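Local atomic coordinates of autolysin E (Staphylococcus aureus, PDB entry 4PI8), a protein that probably hydrolyses glycosidic bonds in the NAG-NAM glycan strands of bacterial peptidoglycan, as an autolysin of the lysozyme clan. Residues N169-E173 and N174-N178; P186-P189 and A190-Q193. The protein carries 1 engineered substitution. One frame throughout, in Å; residues are numbered along the deposited sequence.

Contact 1: N169-E173 and N174-N178. With AMU (N-acetyl-beta-muramic acid), chain B.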
loop_
_atom_site.group_PDB
_atom_site.type_symbol
_atom_site.label_atom_id
_atom_site.label_comp_id
_atom_site.label_asym_id
_atom_site.label_seq_id
_atom_site.Cartn_x
_atom_site.Cartn_y
_atom_site.Cartn_z
ATOM N N ASN A 169 -0.549 -9.675 -7.694
ATOM C CA ASN A 169 -0.070 -9.967 -9.078
ATOM C C ASN A 169 1.002 -9.036 -9.512
ATOM O O ASN A 169 1.893 -9.477 -10.254
ATOM C CB ASN A 169 -1.225 -9.933 -10.040
ATOM C CG ASN A 169 -2.094 -11.163 -9.937
ATOM O OD1 ASN A 169 -1.668 -12.167 -9.462
ATOM N ND2 ASN A 169 -3.313 -11.049 -10.394
ATOM N N GLU A 170 0.970 -7.778 -9.091
ATOM C CA GLU A 170 1.933 -6.809 -9.601
ATOM C C GLU A 170 3.114 -6.531 -8.693
ATOM O O GLU A 170 4.172 -6.157 -9.171
ATOM C CB GLU A 170 1.273 -5.485 -9.949
ATOM C CG GLU A 170 0.105 -5.708 -10.905
ATOM C CD GLU A 170 0.491 -6.436 -12.179
ATOM O OE1 GLU A 170 1.586 -6.135 -12.737
ATOM O OE2 GLU A 170 -0.325 -7.302 -12.595
ATOM N N TYR A 171 2.965 -6.686 -7.369
ATOM C CA TYR A 171 4.021 -6.454 -6.411
ATOM C C TYR A 171 4.546 -7.757 -5.844
ATOM O O TYR A 171 5.768 -8.073 -5.927
ATOM C CB TYR A 171 3.591 -5.431 -5.318
ATOM C CG TYR A 171 3.615 -4.044 -5.879
ATOM C CD1 TYR A 171 2.561 -3.565 -6.662
ATOM C CD2 TYR A 171 4.714 -3.217 -5.712
ATOM C CE1 TYR A 171 2.577 -2.304 -7.253
ATOM C CE2 TYR A 171 4.746 -1.964 -6.338
ATOM C CZ TYR A 171 3.689 -1.529 -7.081
ATOM O OH TYR A 171 3.759 -0.295 -7.682
ATOM N N PHE A 172 3.697 -8.562 -5.196
ATOM C CA PHE A 172 4.218 -9.744 -4.543
ATOM C C PHE A 172 4.861 -10.733 -5.558
ATOM O O PHE A 172 5.880 -11.344 -5.277
ATOM C CB PHE A 172 3.184 -10.473 -3.689
ATOM C CG PHE A 172 2.601 -9.674 -2.554
ATOM C CD1 PHE A 172 3.174 -8.503 -2.108
ATOM C CD2 PHE A 172 1.545 -10.193 -1.861
ATOM C CE1 PHE A 172 2.682 -7.858 -1.005
ATOM C CE2 PHE A 172 1.079 -9.552 -0.743
ATOM C CZ PHE A 172 1.620 -8.380 -0.300
ATOM N N GLU A 173 4.251 -10.878 -6.704
ATOM C CA GLU A 173 4.796 -11.753 -7.763
ATOM C C GLU A 173 6.005 -11.139 -8.434
ATOM O O GLU A 173 6.694 -11.850 -9.199
ATOM C CB GLU A 173 3.730 -12.103 -8.773
ATOM C CG GLU A 173 2.634 -13.019 -8.231
ATOM C CD GLU A 173 3.142 -14.335 -7.772
ATOM O OE1 GLU A 173 3.806 -15.057 -8.585
ATOM O OE2 GLU A 173 2.984 -14.674 -6.622
ATOM N N ASN A 174 6.306 -9.891 -8.137
ATOM C CA ASN A 174 7.507 -9.176 -8.627
ATOM C C ASN A 174 8.585 -9.126 -7.560
ATOM O O ASN A 174 9.456 -8.249 -7.629
ATOM C CB ASN A 174 7.144 -7.774 -9.116
ATOM C CG ASN A 174 8.259 -7.094 -9.905
ATOM O OD1 ASN A 174 8.814 -7.762 -10.818
ATOM N ND2 ASN A 174 8.659 -5.880 -9.532
ATOM N N ASN A 175 8.510 -9.964 -6.518
ATOM C CA ASN A 175 9.477 -9.996 -5.467
ATOM C C ASN A 175 9.595 -8.718 -4.632
ATOM O O ASN A 175 10.595 -8.474 -3.946
ATOM C CB ASN A 175 10.862 -10.406 -6.032
ATOM C CG ASN A 175 11.804 -10.913 -4.965
ATOM O OD1 ASN A 175 11.392 -11.624 -4.018
ATOM N ND2 ASN A 175 13.117 -10.584 -5.102
ATOM N N GLN A 176 8.486 -7.978 -4.563
ATOM C CA GLN A 176 8.369 -6.830 -3.628
ATOM C C GLN A 176 7.385 -7.337 -2.554
ATOM O O GLN A 176 6.185 -7.219 -2.712
ATOM C CB GLN A 176 7.879 -5.607 -4.387
ATOM C CG GLN A 176 8.891 -5.071 -5.379
ATOM C CD GLN A 176 8.333 -3.970 -6.266
ATOM O OE1 GLN A 176 7.762 -4.237 -7.321
ATOM N NE2 GLN A 176 8.440 -2.756 -5.845
ATOM N N LEU A 177 7.958 -7.926 -1.516
ATOM C CA LEU A 177 7.263 -8.742 -0.539
ATOM C C LEU A 177 7.026 -8.047 0.780
ATOM O O LEU A 177 6.375 -8.639 1.659
ATOM C CB LEU A 177 8.080 -10.024 -0.255
ATOM C CG LEU A 177 8.585 -10.798 -1.467
ATOM C CD1 LEU A 177 9.280 -12.073 -0.898
ATOM C CD2 LEU A 177 7.421 -11.142 -2.344
ATOM N N ASN A 178 7.605 -6.894 0.969
ATOM C CA ASN A 178 7.416 -6.100 2.182
ATOM C C ASN A 178 7.257 -4.659 1.834
ATOM O O ASN A 178 7.437 -4.239 0.659
ATOM C CB ASN A 178 8.495 -6.414 3.200
ATOM C CG ASN A 178 9.863 -5.955 2.793
ATOM O OD1 ASN A 178 10.056 -4.927 2.151
ATOM N ND2 ASN A 178 10.866 -6.738 3.258
HETATM C C1 AMU B . 1.919 6.053 -7.396
HETATM C C2 AMU B . 1.599 4.933 -8.343
HETATM C C3 AMU B . 2.861 4.520 -9.118
HETATM C C4 AMU B . 3.454 5.780 -9.789
HETATM C C5 AMU B . 3.570 6.889 -8.783
HETATM C C6 AMU B . 4.120 8.167 -9.419
HETATM C C7 AMU B . 0.136 2.927 -8.061
HETATM C C8 AMU B . -0.106 1.706 -7.201
HETATM C C9 AMU B . 3.071 2.201 -9.741
HETATM C C10 AMU B . 2.172 1.174 -10.311
HETATM C C11 AMU B . 4.501 2.043 -10.253
HETATM O O1 AMU B . 0.760 6.487 -6.704
HETATM O O3 AMU B . 2.589 3.505 -10.079
HETATM O O4 AMU B . 4.723 5.351 -10.312
HETATM O O5 AMU B . 2.316 7.164 -8.208
HETATM O O6 AMU B . 4.418 9.181 -8.453
HETATM O O7 AMU B . -0.583 3.188 -9.002
HETATM O O10 AMU B . 2.077 0.039 -9.757
HETATM O O11 AMU B . 1.533 1.443 -11.407
HETATM N N2 AMU B . 1.098 3.732 -7.627
#

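Contact 2: P186-P189 and A190-Q193. With NAG (2-acetamido-2-deoxy-beta-D-glucopyranose), chain C; AMU (N-acetyl-beta-muramic acid), chain B.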
loop_
_atom_site.group_PDB
_atom_site.type_symbol
_atom_site.label_atom_id
_atom_site.label_comp_id
_atom_site.label_asym_id
_atom_site.label_seq_id
_atom_site.Cartn_x
_atom_site.Cartn_y
_atom_site.Cartn_z
ATOM N N PRO A 186 14.499 -1.940 -3.981
ATOM C CA PRO A 186 15.966 -1.944 -3.977
ATOM C C PRO A 186 16.552 -2.863 -5.045
ATOM O O PRO A 186 17.740 -2.611 -5.455
ATOM C CB PRO A 186 16.329 -2.406 -2.582
ATOM C CG PRO A 186 15.093 -2.915 -1.974
ATOM C CD PRO A 186 13.956 -2.246 -2.654
ATOM N N GLU A 187 15.863 -3.857 -5.529
ATOM C CA GLU A 187 16.369 -4.722 -6.607
ATOM C C GLU A 187 16.492 -3.927 -7.874
ATOM O O GLU A 187 17.408 -4.199 -8.697
ATOM C CB GLU A 187 15.439 -5.884 -6.813
ATOM C CG GLU A 187 15.930 -6.993 -7.742
ATOM C CD GLU A 187 15.036 -8.223 -7.758
ATOM O OE1 GLU A 187 13.970 -8.312 -7.097
ATOM O OE2 GLU A 187 15.466 -9.234 -8.407
ATOM N N ASN A 188 15.626 -2.940 -8.105
ATOM C CA ASN A 188 15.590 -2.072 -9.299
ATOM C C ASN A 188 15.157 -0.656 -8.873
ATOM O O ASN A 188 14.030 -0.238 -9.084
ATOM C CB ASN A 188 14.686 -2.597 -10.406
ATOM C CG ASN A 188 15.237 -3.847 -11.057
ATOM O OD1 ASN A 188 14.800 -5.007 -10.770
ATOM N ND2 ASN A 188 16.204 -3.662 -11.869
ATOM N N PRO A 189 16.066 0.080 -8.253
ATOM C CA PRO A 189 15.696 1.338 -7.615
ATOM C C PRO A 189 15.038 2.327 -8.545
ATOM O O PRO A 189 15.441 2.493 -9.711
ATOM C CB PRO A 189 17.049 1.860 -7.068
ATOM C CG PRO A 189 17.823 0.667 -6.813
ATOM C CD PRO A 189 17.464 -0.287 -7.934
ATOM N N ALA A 190 14.020 3.014 -8.058
ATOM C CA ALA A 190 13.318 4.080 -8.718
ATOM C C ALA A 190 12.366 3.631 -9.799
ATOM O O ALA A 190 11.799 4.494 -10.529
ATOM C CB ALA A 190 14.263 5.212 -9.209
ATOM N N GLN A 191 12.128 2.338 -9.969
ATOM C CA GLN A 191 11.130 1.801 -10.840
ATOM C C GLN A 191 10.115 1.093 -9.995
ATOM O O GLN A 191 10.433 0.440 -9.012
ATOM C CB GLN A 191 11.738 0.660 -11.769
ATOM C CG GLN A 191 12.750 1.214 -12.699
ATOM C CD GLN A 191 13.065 0.218 -13.767
ATOM O OE1 GLN A 191 14.156 -0.347 -13.808
ATOM N NE2 GLN A 191 12.107 -0.045 -14.595
ATOM N N HIS A 192 8.903 1.038 -10.531
ATOM C CA HIS A 192 7.830 0.207 -9.990
ATOM C C HIS A 192 7.687 0.406 -8.484
ATOM O O HIS A 192 7.599 -0.608 -7.738
ATOM C CB HIS A 192 7.984 -1.271 -10.371
ATOM C CG HIS A 192 6.677 -1.982 -10.311
ATOM N ND1 HIS A 192 6.344 -2.849 -9.281
ATOM C CD2 HIS A 192 5.546 -1.818 -11.044
ATOM C CE1 HIS A 192 5.088 -3.228 -9.426
ATOM N NE2 HIS A 192 4.568 -2.614 -10.474
ATOM N N GLN A 193 7.535 1.630 -8.072
ATOM C CA GLN A 193 7.369 1.970 -6.618
ATOM C C GLN A 193 5.941 2.361 -6.361
ATOM O O GLN A 193 5.277 3.060 -7.108
ATOM C CB GLN A 193 8.350 3.058 -6.256
ATOM C CG GLN A 193 9.761 2.486 -6.318
ATOM C CD GLN A 193 10.961 3.373 -5.997
ATOM O OE1 GLN A 193 12.049 2.825 -5.922
ATOM N NE2 GLN A 193 10.784 4.651 -5.877
HETATM C C1 NAG C . 4.953 5.740 -11.655
HETATM C C2 NAG C . 6.399 5.293 -11.900
HETATM C C3 NAG C . 6.771 5.645 -13.351
HETATM C C4 NAG C . 5.726 5.054 -14.247
HETATM C C5 NAG C . 4.313 5.457 -13.859
HETATM C C6 NAG C . 3.336 4.647 -14.660
HETATM C C7 NAG C . 8.041 5.092 -10.026
HETATM C C8 NAG C . 9.030 5.813 -9.194
HETATM N N2 NAG C . 7.398 5.811 -10.963
HETATM O O3 NAG C . 8.033 5.065 -13.646
HETATM O O4 NAG C . 5.924 5.551 -15.568
HETATM O O5 NAG C . 4.066 5.063 -12.509
HETATM O O6 NAG C . 2.071 5.231 -14.343
HETATM O O7 NAG C . 7.815 3.884 -9.876
HETATM C C1 AMU B . 1.919 6.053 -7.396
HETATM C C2 AMU B . 1.599 4.933 -8.343
HETATM C C3 AMU B . 2.861 4.520 -9.118
HETATM C C4 AMU B . 3.454 5.780 -9.789
HETATM C C5 AMU B . 3.570 6.889 -8.783
HETATM C C6 AMU B . 4.120 8.167 -9.419
HETATM C C7 AMU B . 0.136 2.927 -8.061
HETATM C C8 AMU B . -0.106 1.706 -7.201
HETATM C C9 AMU B . 3.071 2.201 -9.741
HETATM C C10 AMU B . 2.172 1.174 -10.311
HETATM C C11 AMU B . 4.501 2.043 -10.253
HETATM O O1 AMU B . 0.760 6.487 -6.704
HETATM O O3 AMU B . 2.589 3.505 -10.079
HETATM O O4 AMU B . 4.723 5.351 -10.312
HETATM O O5 AMU B . 2.316 7.164 -8.208
HETATM O O6 AMU B . 4.418 9.181 -8.453
HETATM O O7 AMU B . -0.583 3.188 -9.002
HETATM O O10 AMU B . 2.077 0.039 -9.757
HETATM O O11 AMU B . 1.533 1.443 -11.407
HETATM N N2 AMU B . 1.098 3.732 -7.627
HETATM O O HOH W 1 15.998 0.867 -11.985
#

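Contact 1: N169-E173 and N174-N178
Tyr-171 and Gln-176 touch where helix 156-172 ends and the chain turns back. The tyrosine can be followed outward. Its CB lies 4.1 Å from the backbone O of Gln-176. CG stands beside the backbone N (chi1 -76°), and this sends the ring across the amide of Gln-176. CD2 comes 3.6 Å from Gln-176 OE1, and CE2 comes 3.8 Å from Gln-176 NE2. Ring and amide are neither stacked nor perpendicular, with their planes 44° apart. On the other side of the ring from CD2, CE1 nears the muramic acid carboxylate. At the tip, OH donates a 2.7 Å hydrogen bond to O10 of that carboxylate; O10 lies at the ring edge, near its plane.

The amide of Gln-176 is gripped from several directions. Asn-174 ND2 donates to Gln-176 OE1 at 2.9 Å, in the plane of its own amide but above the carbonyl plane of the glutamine. OE1 is also bonded to His-192, and NE2 donates to Gln-181 O. These bonds fix the rotation of the amide beside the tyrosine.

The backbone O of Tyr-171 takes two donors from opposite faces of its plane. Gln-176 N arrives at 3.0 Å with an N-H...O angle of 157°, and Asn-174 N comes from the other face. Phe-172 uses its ring differently: its edge near CD1 meets Gln-176 O at 3.3 Å. Leu-177 CD2 rests on Phe-172 O.

Asn-175 has positive phi and is the C-prime residue. Its N bonds to Phe-172 O, while Gln-176 N bonds to Tyr-171 O. This pair of bonds is the Schellman motif, here ending a helix whose last turn carries a tyrosine into the glycan pocket.

Contact 2: P186-P189 and A190-Q193
The peptide group joining Pro-189 to Ala-190 has a partner at both of its polar ends. Its N-H goes to the side-chain amide of Gln-193, with Ala-190 N 2.9 Å from OE1. Its carbonyl goes to a water, which donates to Pro-189 O and to Gln-191 OE1. The side-chain amide of Gln-193 is approached on one face by both Ala-190 N and the acetamide methyl of NAG. Ala-190 N sits above the carbonyl plane, 56° out of it. The methyl carbon C8 is 3.9 Å from Gln-193 NE2. The imidazole of His-192 is stacked on Tyr-171, and AMU O10 approaches it obliquely, 3.7 Å from NE2.

Gln-193 reaches back because CG stands beside its backbone N (chi1 -68°) and the chain beyond is extended. Gln-18 NE2 gives OE1 a second donor, so this oxygen ties the loop to helix 11-18. Pro-189 packs on the same helix, against Ala-14, Met-17 and Gln-18.

The backbone turns between Asn-188 and Gln-191. Gln-191 N makes a weak hydrogen bond of 3.3 Å to Asn-188 O, closing the turn. Pro-189 and Ala-190 take the two central places. Ala-190 has positive phi, and its CB is held only 3.0 Å from Pro-189 O. The side chain of Gln-191 runs extended alongside Asn-188, from CB, 3.6 Å from Asn-188 O, to OE1 near Asn-188 CB.

Past the turn, the backbone faces sugar. Gln-193 N donates a nearly straight bond (169°) to NAG O7 at 2.9 Å, and Ala-190 O lies against C8. The arrangement is a type II beta turn leading into backbone that binds the N-acetyl group of NAG, on the wall of the glycan pocket.

Overall arrangement
Contact 1 closes before contact 2 opens, with helix 179-184 between them. Their centres are 12 Å apart, yet they meet directly. His-192 ND1 lies 2.8 Å from Gln-176 OE1, a probable hydrogen bond. Its CE1 is 3.2 Å from Tyr-171 CZ. Farther from the sugars, Asn-175 ND2 and Glu-187 OE1 are 3.1 Å apart and probably bonded. The two contacts thus build adjoining parts of one glycan pocket. Tyr-171 of contact 1 meets the muramic acid carboxylate, and residues 190-193 meet both sugars. Gly-134 N and Tyr-194 O add further hydrogen bonds to the muramic acid.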